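Local coordinates for kelch-like protein 7 (Homo sapiens, PDB 3II7) that serves as the substrate-recognising adapter of a CUL3-RBX1 E3 ubiquitin ligase, marking substrates for degradation, and is seen here as its Kelch-repeat domain, at residues 25-30 with 282-287; 29-34 with 249-254; 37-42 with 73-78; 197-202 with 268-273. One frame throughout, in Å; residues are numbered along the deposited sequence.

Contact 1. Residues 25-30 with 282-287; sequences SCRYFN and RAFPVT. With EDO (1,2-ethanediol), chain B; EDO (1,2-ethanediol), chain N; EDO (1,2-ethanediol), chain E; EDO (1,2-ethanediol), chain I.
R27 NH1 donates to O1 of a bound 1,2-ethanediol (chain E) over 2.9 Å with 160° at the hydrogen, beside the ring of F284, and the oxygen lies at the guanidinium edge, in its plane. The diol is probably left from crystallisation. Its O1 is also 3.6 Å from F284 CD1, so the diol sits in the angle between the two side chains. The aliphatic part of R27 makes the direct contact: CG comes to 3.7 Å from F284 CE1, at the ring edge, and CD is equally near. The arginine chain then bends at chi3 (96°), which carries the guanidinium past the phenyl; the two planes stand 35° apart. Farther round the same edge, the backbone oxygen of S25 approaches F284 CZ at 3.4 Å, where the slightly positive ring hydrogens would probably suit it. R27 NE forms a salt bridge with D38 OD1, and the side chain also packs on W36. With R27 cut back to an alanine, the F284 edge would probably lose part of its cover and D38 the partner of its OD1. F284 also packs on L17 and A254. Its loop, 282-287, leads from strand 274-278 of the last blade to strand 290-295, which pairs with strand 13-18 in the sheet of strand 26-30. The contact thus lies where the C-terminal strand completes the first blade, the ring closure typical of a six-bladed Kelch beta-propeller.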
# COMPACT_ATOMS: atom_id res chain seq x y z
N SER A 25 11.27 11.34 10.43
CA SER A 25 9.96 11.12 9.83
C SER A 25 10.01 10.23 8.58
O SER A 25 8.96 9.81 8.08
CB SER A 25 9.27 12.43 9.52
OG SER A 25 9.87 13.07 8.43
N CYS A 26 11.22 9.93 8.09
CA CYS A 26 11.40 8.87 7.06
C CYS A 26 12.49 7.94 7.54
O CYS A 26 13.54 8.41 7.98
CB CYS A 26 11.77 9.44 5.70
SG CYS A 26 10.60 10.56 4.97
N ARG A 27 12.22 6.63 7.54
CA ARG A 27 13.14 5.65 8.11
C ARG A 27 13.03 4.30 7.43
O ARG A 27 11.96 3.94 6.89
CB ARG A 27 12.87 5.47 9.62
CG ARG A 27 12.83 6.74 10.47
CD ARG A 27 12.86 6.42 11.96
NE ARG A 27 14.22 6.51 12.51
CZ ARG A 27 14.56 6.20 13.76
NH1 ARG A 27 13.65 5.77 14.63
NH2 ARG A 27 15.84 6.34 14.15
N TYR A 28 14.14 3.55 7.44
CA TYR A 28 14.13 2.15 7.09
C TYR A 28 13.96 1.35 8.35
O TYR A 28 14.65 1.62 9.36
CB TYR A 28 15.47 1.71 6.51
CG TYR A 28 15.81 2.16 5.13
CD1 TYR A 28 15.04 1.79 4.04
CD2 TYR A 28 16.94 2.93 4.89
CE1 TYR A 28 15.37 2.18 2.78
CE2 TYR A 28 17.28 3.30 3.61
CZ TYR A 28 16.48 2.93 2.57
OH TYR A 28 16.79 3.29 1.27
N PHE A 29 13.11 0.35 8.28
CA PHE A 29 13.09 -0.76 9.21
C PHE A 29 13.84 -1.95 8.60
O PHE A 29 13.54 -2.39 7.47
CB PHE A 29 11.66 -1.18 9.51
CG PHE A 29 11.54 -2.41 10.36
CD1 PHE A 29 11.82 -2.36 11.72
CD2 PHE A 29 11.14 -3.64 9.81
CE1 PHE A 29 11.69 -3.48 12.52
CE2 PHE A 29 11.03 -4.76 10.60
CZ PHE A 29 11.31 -4.67 11.96
N ASN A 30 14.76 -2.53 9.36
CA ASN A 30 15.50 -3.71 8.89
C ASN A 30 15.02 -4.96 9.64
O ASN A 30 15.28 -5.10 10.84
CB ASN A 30 16.97 -3.50 9.11
CG ASN A 30 17.83 -4.65 8.53
OD1 ASN A 30 17.33 -5.71 8.17
ND2 ASN A 30 19.12 -4.40 8.40
N ARG A 282 9.32 -0.39 18.95
CA ARG A 282 8.25 0.58 18.80
C ARG A 282 7.82 0.71 17.35
O ARG A 282 8.65 0.64 16.43
CB ARG A 282 8.66 1.95 19.35
CG ARG A 282 8.66 2.03 20.87
CD ARG A 282 7.88 3.26 21.33
NE ARG A 282 8.24 3.68 22.69
CZ ARG A 282 8.03 4.90 23.19
NH1 ARG A 282 7.46 5.87 22.46
NH2 ARG A 282 8.39 5.17 24.44
N ALA A 283 6.53 0.93 17.17
CA ALA A 283 5.94 1.20 15.87
C ALA A 283 6.25 2.64 15.48
O ALA A 283 6.57 3.51 16.34
CB ALA A 283 4.43 0.93 15.90
N PHE A 284 6.16 2.89 14.18
CA PHE A 284 6.44 4.19 13.60
C PHE A 284 5.33 5.15 14.06
O PHE A 284 4.14 4.80 14.05
CB PHE A 284 6.45 4.09 12.06
CG PHE A 284 7.19 5.20 11.40
CD1 PHE A 284 8.53 5.34 11.62
CD2 PHE A 284 6.56 6.07 10.54
CE1 PHE A 284 9.24 6.34 11.04
CE2 PHE A 284 7.28 7.09 9.94
CZ PHE A 284 8.62 7.21 10.19
N PRO A 285 5.71 6.37 14.50
CA PRO A 285 4.69 7.25 15.10
C PRO A 285 3.86 8.05 14.09
O PRO A 285 2.83 8.63 14.46
CB PRO A 285 5.52 8.19 15.94
CG PRO A 285 6.86 8.25 15.24
CD PRO A 285 7.08 6.85 14.78
N VAL A 286 4.29 8.06 12.83
CA VAL A 286 3.55 8.71 11.75
C VAL A 286 2.64 7.68 11.09
O VAL A 286 3.06 6.91 10.21
CB VAL A 286 4.49 9.34 10.71
CG1 VAL A 286 3.67 10.11 9.64
CG2 VAL A 286 5.49 10.25 11.39
N THR A 287 1.38 7.67 11.54
CA THR A 287 0.45 6.62 11.16
C THR A 287 -0.02 6.75 9.72
O THR A 287 -0.45 5.78 9.12
CB THR A 287 -0.79 6.56 12.14
OG1 THR A 287 -1.53 7.77 12.06
CG2 THR A 287 -0.32 6.34 13.60
C1 EDO B . 13.09 12.62 7.19
O1 EDO B . 13.76 11.63 8.02
C2 EDO B . 13.63 14.02 7.45
O2 EDO B . 14.83 14.30 6.72
C1 EDO N . -0.43 11.20 12.77
O1 EDO N . 0.03 9.93 13.23
C2 EDO N . 0.41 11.61 11.59
O2 EDO N . 0.21 10.65 10.56
C1 EDO E . 10.27 4.11 15.08
O1 EDO E . 10.81 5.29 14.44
C2 EDO E . 9.84 4.44 16.49
O2 EDO E . 10.96 5.03 17.18
C1 EDO I . -4.21 8.15 9.38
O1 EDO I . -3.27 8.42 10.41
C2 EDO I . -4.41 6.65 9.25
O2 EDO I . -3.21 5.96 8.78

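Contact 2. Residues 29-34 with 249-254; sequences FNPKDY and IVYVLA
The interface between the first and last blades of the Kelch propeller is filled here by F29 and P31 packing on Y251 and L253. L253 CD2 stands over one face of the F29 ring, 4.0 Å from its centroid and 11° off the normal, a CH-pi contact, while L253 CD1 reaches F29 CB. F29 extends into the interface with CG anti to the backbone N (chi1 174°), which brings CE2 to 3.8 Å from Y251 CD1. The two rings are inclined at 57°, an oblique pairing. P31 CB packs at 3.4 Å from Y251 OH. That hydroxyl lies 2.5 Å from a water which also donates to P31 O (2.7 Å) and, weakly, to Y34 OH, so the polar rim of the interface is bridged by solvent. Replacing F29 with a serine would probably open a gap against L253 and Y251 and deprive the leucine methyl of its aromatic face. An Asx turn at N30, whose OD1 accepts from K32 N, starts the bend toward Y34. Around the pair, F29 also meets W36 and I265, L253 rests on I15 and L17 of strand 13-18, and P31 touches V246 of strand 242-246, beside strand 249-254.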
# COMPACT_ATOMS: atom_id res chain seq x y z
N PHE A 29 13.11 0.35 8.28
CA PHE A 29 13.09 -0.76 9.21
C PHE A 29 13.84 -1.95 8.60
O PHE A 29 13.54 -2.39 7.47
CB PHE A 29 11.66 -1.18 9.51
CG PHE A 29 11.54 -2.41 10.36
CD1 PHE A 29 11.82 -2.36 11.72
CD2 PHE A 29 11.14 -3.64 9.81
CE1 PHE A 29 11.69 -3.48 12.52
CE2 PHE A 29 11.03 -4.76 10.60
CZ PHE A 29 11.31 -4.67 11.96
N ASN A 30 14.76 -2.53 9.36
CA ASN A 30 15.50 -3.71 8.89
C ASN A 30 15.02 -4.96 9.64
O ASN A 30 15.28 -5.10 10.84
CB ASN A 30 16.97 -3.50 9.11
CG ASN A 30 17.83 -4.65 8.53
OD1 ASN A 30 17.33 -5.71 8.17
ND2 ASN A 30 19.12 -4.40 8.40
N PRO A 31 14.27 -5.84 8.94
CA PRO A 31 13.72 -7.02 9.62
C PRO A 31 14.79 -7.96 10.20
O PRO A 31 14.49 -8.72 11.10
CB PRO A 31 12.97 -7.76 8.52
CG PRO A 31 12.87 -6.85 7.40
CD PRO A 31 13.90 -5.80 7.52
N LYS A 32 16.01 -7.93 9.65
CA LYS A 32 17.06 -8.81 10.11
C LYS A 32 17.54 -8.47 11.52
O LYS A 32 17.81 -9.36 12.32
CB LYS A 32 18.20 -8.87 9.10
CG LYS A 32 17.86 -9.86 7.99
CD LYS A 32 19.00 -10.13 7.08
CE LYS A 32 18.61 -11.14 6.01
NZ LYS A 32 18.25 -12.47 6.59
N ASP A 33 17.62 -7.18 11.85
CA ASP A 33 18.16 -6.78 13.15
C ASP A 33 17.21 -5.90 13.98
O ASP A 33 17.58 -5.45 15.07
CB ASP A 33 19.55 -6.13 12.99
CG ASP A 33 19.51 -4.78 12.26
OD1 ASP A 33 18.44 -4.30 11.89
OD2 ASP A 33 20.61 -4.19 12.04
N TYR A 34 16.01 -5.69 13.46
CA TYR A 34 14.97 -4.84 14.07
C TYR A 34 15.35 -3.38 14.26
O TYR A 34 14.75 -2.69 15.08
CB TYR A 34 14.48 -5.45 15.37
CG TYR A 34 13.76 -6.72 15.14
CD1 TYR A 34 12.41 -6.71 14.81
CD2 TYR A 34 14.38 -7.95 15.27
CE1 TYR A 34 11.71 -7.88 14.60
CE2 TYR A 34 13.68 -9.13 15.06
CZ TYR A 34 12.34 -9.08 14.72
OH TYR A 34 11.62 -10.21 14.51
N ILE A 249 7.44 -13.46 6.66
CA ILE A 249 6.89 -12.66 7.77
C ILE A 249 6.20 -11.39 7.27
O ILE A 249 6.75 -10.66 6.42
CB ILE A 249 7.97 -12.23 8.80
CG1 ILE A 249 8.80 -13.43 9.22
CG2 ILE A 249 7.33 -11.51 10.01
CD1 ILE A 249 7.99 -14.57 9.91
N VAL A 250 5.01 -11.13 7.80
CA VAL A 250 4.30 -9.87 7.56
C VAL A 250 4.50 -8.96 8.76
O VAL A 250 4.24 -9.36 9.89
CB VAL A 250 2.80 -10.05 7.32
CG1 VAL A 250 2.14 -8.66 7.06
CG2 VAL A 250 2.57 -11.03 6.12
N TYR A 251 4.96 -7.73 8.49
CA TYR A 251 5.25 -6.74 9.54
C TYR A 251 4.23 -5.64 9.48
O TYR A 251 4.02 -5.06 8.42
CB TYR A 251 6.67 -6.14 9.35
CG TYR A 251 7.76 -7.16 9.41
CD1 TYR A 251 8.40 -7.46 10.61
CD2 TYR A 251 8.13 -7.87 8.28
CE1 TYR A 251 9.41 -8.44 10.66
CE2 TYR A 251 9.13 -8.84 8.32
CZ TYR A 251 9.76 -9.13 9.51
OH TYR A 251 10.72 -10.11 9.56
N VAL A 252 3.58 -5.37 10.61
CA VAL A 252 2.70 -4.18 10.76
C VAL A 252 3.52 -3.18 11.57
O VAL A 252 3.79 -3.39 12.78
CB VAL A 252 1.39 -4.49 11.44
CG1 VAL A 252 0.50 -3.25 11.51
CG2 VAL A 252 0.65 -5.66 10.71
N LEU A 253 3.93 -2.10 10.90
CA LEU A 253 4.91 -1.20 11.44
C LEU A 253 4.31 0.11 11.93
O LEU A 253 4.98 0.88 12.59
CB LEU A 253 6.00 -0.92 10.41
CG LEU A 253 6.85 -2.09 9.97
CD1 LEU A 253 7.91 -1.61 8.96
CD2 LEU A 253 7.51 -2.77 11.17
N ALA A 254 3.07 0.37 11.53
CA ALA A 254 2.32 1.55 12.03
C ALA A 254 0.83 1.30 11.85
O ALA A 254 0.42 0.46 11.08
CB ALA A 254 2.75 2.83 11.26
O HOH W 1 12.32 -10.24 11.52

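Contact 3. Residues 37-42 with 73-78; sequences TDIRCP and DCYNVV. With EDO (1,2-ethanediol), chain B.
The Y75 ring is met obliquely by I39 CG2, and R40 O stands more loosely near its CE1; within its own segment, V77 N lies 4.2 Å above one face, offset toward the rim. I39 CG2 is 3.6 Å from Y75 CZ and equally near the hydroxyl oxygen, so the methyl rests against the phenol end rather than the ring centre. In I39 CG1 stands anti to the carbonyl carbon (chi1 -60°), and this leaves CG2 as the branch that meets the tyrosine. The hydroxyl of Y75 bonds to D80, whose other carboxylate oxygen takes a salt bridge from R40, and that shared aspartate ties the polar ends of both segments together. R40 O accepts from W82 NE1, and the W82 ring also meets that of Y75. Beside the 37-42 segment an ethanediol (chain B) follows the main chain: its O1 donates to I39 O over 2.7 Å, and C41 N donates to its O2 over 3.0 Å, nearly straight at 171°. The segment leaves strand 35-38, at one border of the first blade, and Y75 sits on strand 71-76 of the second. The contact is side-chain packing between these two successive blades of the Kelch beta-propeller.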
# COMPACT_ATOMS: atom_id res chain seq x y z
N THR A 37 16.56 3.14 10.82
CA THR A 37 17.59 4.05 10.35
C THR A 37 17.00 5.20 9.57
O THR A 37 16.18 4.99 8.68
CB THR A 37 18.60 3.32 9.44
OG1 THR A 37 19.12 2.18 10.13
CG2 THR A 37 19.74 4.26 9.04
N ASP A 38 17.44 6.41 9.88
CA ASP A 38 16.94 7.62 9.20
C ASP A 38 17.23 7.70 7.68
O ASP A 38 18.30 7.33 7.22
CB ASP A 38 17.50 8.87 9.87
CG ASP A 38 16.99 9.08 11.29
OD1 ASP A 38 16.02 8.43 11.73
OD2 ASP A 38 17.60 9.93 11.98
N ILE A 39 16.22 8.16 6.93
CA ILE A 39 16.34 8.55 5.53
C ILE A 39 16.11 10.06 5.47
O ILE A 39 15.05 10.53 5.88
CB ILE A 39 15.26 7.87 4.66
CG1 ILE A 39 15.37 6.34 4.73
CG2 ILE A 39 15.35 8.33 3.21
CD1 ILE A 39 14.17 5.61 4.13
N ARG A 40 17.08 10.80 4.96
CA ARG A 40 16.90 12.23 4.76
C ARG A 40 15.93 12.48 3.60
O ARG A 40 16.08 11.89 2.54
CB ARG A 40 18.23 12.93 4.50
CG ARG A 40 19.15 12.92 5.73
CD ARG A 40 20.51 13.49 5.41
NE ARG A 40 21.20 12.66 4.42
CZ ARG A 40 22.27 13.01 3.72
NH1 ARG A 40 22.85 14.21 3.87
NH2 ARG A 40 22.76 12.15 2.83
N CYS A 41 14.92 13.32 3.85
CA CYS A 41 13.89 13.67 2.86
C CYS A 41 13.64 15.15 2.91
O CYS A 41 13.26 15.67 3.95
CB CYS A 41 12.59 12.98 3.17
SG CYS A 41 11.22 13.34 2.05
N PRO A 42 13.83 15.84 1.78
CA PRO A 42 13.67 17.29 1.75
C PRO A 42 12.26 17.75 1.31
O PRO A 42 12.05 18.94 1.05
CB PRO A 42 14.69 17.69 0.71
CG PRO A 42 14.57 16.62 -0.31
CD PRO A 42 14.31 15.35 0.47
N ASP A 73 7.85 12.45 -6.67
CA ASP A 73 9.17 12.54 -6.04
C ASP A 73 9.78 11.15 -5.96
O ASP A 73 9.09 10.17 -5.62
CB ASP A 73 9.06 13.21 -4.69
CG ASP A 73 8.67 14.66 -4.81
OD1 ASP A 73 9.16 15.35 -5.76
OD2 ASP A 73 7.84 15.13 -3.97
N CYS A 74 11.05 11.05 -6.30
CA CYS A 74 11.70 9.76 -6.50
C CYS A 74 12.95 9.69 -5.65
O CYS A 74 13.79 10.61 -5.69
CB CYS A 74 12.07 9.57 -7.96
SG CYS A 74 10.73 9.89 -9.15
N TYR A 75 13.08 8.61 -4.91
CA TYR A 75 14.25 8.42 -4.05
C TYR A 75 15.05 7.24 -4.53
O TYR A 75 14.55 6.09 -4.50
CB TYR A 75 13.80 8.21 -2.63
CG TYR A 75 14.94 7.96 -1.67
CD1 TYR A 75 15.89 8.94 -1.41
CD2 TYR A 75 15.04 6.73 -0.98
CE1 TYR A 75 16.93 8.71 -0.51
CE2 TYR A 75 16.08 6.50 -0.06
CZ TYR A 75 17.01 7.49 0.16
OH TYR A 75 18.03 7.27 1.02
N ASN A 76 16.27 7.50 -4.99
CA ASN A 76 17.17 6.46 -5.38
C ASN A 76 17.84 5.91 -4.11
O ASN A 76 18.61 6.61 -3.43
CB ASN A 76 18.21 6.97 -6.37
CG ASN A 76 19.10 5.85 -6.88
OD1 ASN A 76 19.74 5.16 -6.10
ND2 ASN A 76 19.09 5.64 -8.20
N VAL A 77 17.52 4.68 -3.76
CA VAL A 77 17.96 4.09 -2.48
C VAL A 77 19.46 3.81 -2.41
O VAL A 77 20.04 3.83 -1.31
CB VAL A 77 17.19 2.79 -2.16
CG1 VAL A 77 15.66 3.05 -2.11
CG2 VAL A 77 17.58 1.67 -3.13
N VAL A 78 20.08 3.57 -3.55
CA VAL A 78 21.50 3.26 -3.61
C VAL A 78 22.36 4.53 -3.53
O VAL A 78 23.37 4.57 -2.83
CB VAL A 78 21.81 2.47 -4.92
CG1 VAL A 78 23.30 2.39 -5.18
CG2 VAL A 78 21.19 1.05 -4.83
C1 EDO B . 13.09 12.62 7.19
O1 EDO B . 13.76 11.63 8.02
C2 EDO B . 13.63 14.02 7.45
O2 EDO B . 14.83 14.30 6.72

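Contact 4. Residues 197-202 with 268-273; sequences VFVKDK and YNTETD. With EDO (1,2-ethanediol), chain F.
K200 and E271 cross at about a right angle, their charged ends meeting in a salt bridge: K200 NZ gives a 2.8 Å hydrogen bond to E271 OE2, on the syn lone pair of that oxygen. E271 OE1 stays farther off, 4.0 Å from K200 NZ, so the lysine engages one oxygen of the carboxylate. Both chains need a kink to meet: K200 bends at chi3 (-67°) and E271 at chi2, which brings its end nearer the lysine. Both residues are exposed and touch a crystal neighbour. One residue earlier in each segment, V199 and T270 point at each other tip to tip, V199 CG1 lying 3.8 Å from T270 OG1. The threonine hydroxyl does not depend on this apolar neighbour, since it bonds to S248 O. Two neighbouring blades of the propeller face each other here: 197-202 is the tight hairpin between strands 195-199 and 202-206, while the turn between strands 264-269 and 274-278 lies within 268-273. The hairpin closes through V199 and K202, whose backbones bond both ways. In the other turn N269 OD1 accepts from E271 N at 2.9 Å, an Asx turn that holds the backbone N of E271. Y268 OH closes the same turn from its far end, donating over 2.6 Å to D273 OD1 on the anti side, 24° out of the carboxylate plane. At the strand end, F198 N donates almost straight to an ethanediol O1 (2.9 Å), and that diol is also bonded to A245 N of the adjoining blade.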
# COMPACT_ATOMS: atom_id res chain seq x y z
N VAL A 197 -0.59 -7.67 0.94
CA VAL A 197 0.75 -8.18 0.69
C VAL A 197 0.73 -9.55 0.10
O VAL A 197 -0.07 -10.41 0.51
CB VAL A 197 1.63 -8.14 1.98
CG1 VAL A 197 1.78 -6.71 2.49
CG2 VAL A 197 1.03 -9.06 3.08
N PHE A 198 1.64 -9.78 -0.84
CA PHE A 198 1.78 -11.08 -1.52
C PHE A 198 2.92 -11.87 -0.85
O PHE A 198 4.07 -11.39 -0.77
CB PHE A 198 2.13 -10.84 -2.98
CG PHE A 198 2.43 -12.09 -3.76
CD1 PHE A 198 1.55 -13.16 -3.74
CD2 PHE A 198 3.57 -12.18 -4.53
CE1 PHE A 198 1.81 -14.30 -4.48
CE2 PHE A 198 3.83 -13.31 -5.27
CZ PHE A 198 2.95 -14.37 -5.24
N VAL A 199 2.59 -13.07 -0.36
CA VAL A 199 3.57 -13.97 0.22
C VAL A 199 3.36 -15.35 -0.36
O VAL A 199 2.34 -16.00 -0.09
CB VAL A 199 3.48 -14.06 1.73
CG1 VAL A 199 4.68 -14.88 2.26
CG2 VAL A 199 3.45 -12.70 2.36
N LYS A 200 4.33 -15.76 -1.19
CA LYS A 200 4.42 -17.12 -1.78
C LYS A 200 3.37 -17.37 -2.87
O LYS A 200 3.69 -17.39 -4.06
CB LYS A 200 4.37 -18.22 -0.71
CG LYS A 200 4.60 -19.64 -1.26
CD LYS A 200 4.00 -20.71 -0.36
CE LYS A 200 4.70 -20.82 0.98
NZ LYS A 200 3.97 -21.80 1.89
N ASP A 201 2.14 -17.63 -2.45
CA ASP A 201 1.08 -17.99 -3.38
C ASP A 201 -0.25 -17.47 -2.89
O ASP A 201 -1.33 -17.94 -3.34
CB ASP A 201 1.04 -19.54 -3.55
CG ASP A 201 0.87 -20.28 -2.21
OD1 ASP A 201 0.80 -19.62 -1.15
OD2 ASP A 201 0.83 -21.52 -2.21
N LYS A 202 -0.17 -16.49 -1.99
CA LYS A 202 -1.33 -15.97 -1.28
C LYS A 202 -1.21 -14.47 -1.13
O LYS A 202 -0.12 -13.94 -0.98
CB LYS A 202 -1.43 -16.59 0.11
CG LYS A 202 -1.78 -18.06 0.13
CD LYS A 202 -1.54 -18.66 1.53
CE LYS A 202 -1.40 -20.17 1.46
NZ LYS A 202 -1.34 -20.82 2.81
N TYR A 268 3.70 -11.29 11.82
CA TYR A 268 2.89 -12.47 11.48
C TYR A 268 3.73 -13.49 10.73
O TYR A 268 4.29 -13.17 9.66
CB TYR A 268 1.69 -12.08 10.63
CG TYR A 268 0.78 -13.24 10.23
CD1 TYR A 268 0.11 -13.99 11.18
CD2 TYR A 268 0.60 -13.59 8.89
CE1 TYR A 268 -0.72 -15.04 10.81
CE2 TYR A 268 -0.21 -14.60 8.51
CZ TYR A 268 -0.87 -15.35 9.47
OH TYR A 268 -1.65 -16.41 9.06
N ASN A 269 3.82 -14.70 11.27
CA ASN A 269 4.52 -15.78 10.59
C ASN A 269 3.51 -16.54 9.72
O ASN A 269 2.67 -17.27 10.24
CB ASN A 269 5.17 -16.70 11.62
CG ASN A 269 6.01 -17.77 10.98
OD1 ASN A 269 5.71 -18.21 9.88
ND2 ASN A 269 7.01 -18.25 11.70
N THR A 270 3.59 -16.34 8.41
CA THR A 270 2.61 -16.91 7.47
C THR A 270 2.64 -18.44 7.46
O THR A 270 1.66 -19.07 7.12
CB THR A 270 2.80 -16.39 6.04
OG1 THR A 270 4.12 -16.71 5.58
CG2 THR A 270 2.57 -14.87 5.95
N GLU A 271 3.78 -19.03 7.83
CA GLU A 271 3.94 -20.49 7.80
C GLU A 271 3.34 -21.19 8.99
O GLU A 271 2.94 -22.35 8.87
CB GLU A 271 5.42 -20.86 7.69
CG GLU A 271 6.04 -20.38 6.40
CD GLU A 271 5.63 -21.28 5.23
OE1 GLU A 271 6.00 -22.47 5.27
OE2 GLU A 271 4.95 -20.81 4.29
N THR A 272 3.28 -20.49 10.14
CA THR A 272 2.72 -21.05 11.39
C THR A 272 1.36 -20.43 11.79
O THR A 272 0.70 -20.90 12.75
CB THR A 272 3.71 -20.87 12.54
OG1 THR A 272 3.88 -19.48 12.80
CG2 THR A 272 5.08 -21.51 12.18
N ASP A 273 0.96 -19.37 11.08
CA ASP A 273 -0.27 -18.62 11.39
C ASP A 273 -0.27 -18.08 12.84
O ASP A 273 -1.28 -18.17 13.58
CB ASP A 273 -1.50 -19.50 11.11
CG ASP A 273 -2.81 -18.77 11.37
OD1 ASP A 273 -2.91 -17.57 11.03
OD2 ASP A 273 -3.75 -19.40 11.89
C1 EDO F . 4.64 -8.19 -0.69
O1 EDO F . 3.51 -7.63 -1.43
C2 EDO F . 5.49 -7.08 -0.06
O2 EDO F . 4.84 -6.45 1.06

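Contacts 1 and 2 both start from strand 26-30 and lie about 10 Å apart between centres; F284 N probably bonds to L253 O (2.8 Å), joining the closing loop to the last blade. Contact 3 faces the second blade, and R27 NE to D38 OD1 (2.8 Å) ties it to contact 1; one ethanediol (chain B) also touches both. Contact 4 continues round the ring from contact 2: V250 O and Y268 N, 2.8 Å apart, are probably bonded within the last blade. Contacts 3 and 4 do not touch, their centres about 28 Å apart. Together the four cover three successive blade-to-blade interfaces, including the one where the propeller closes.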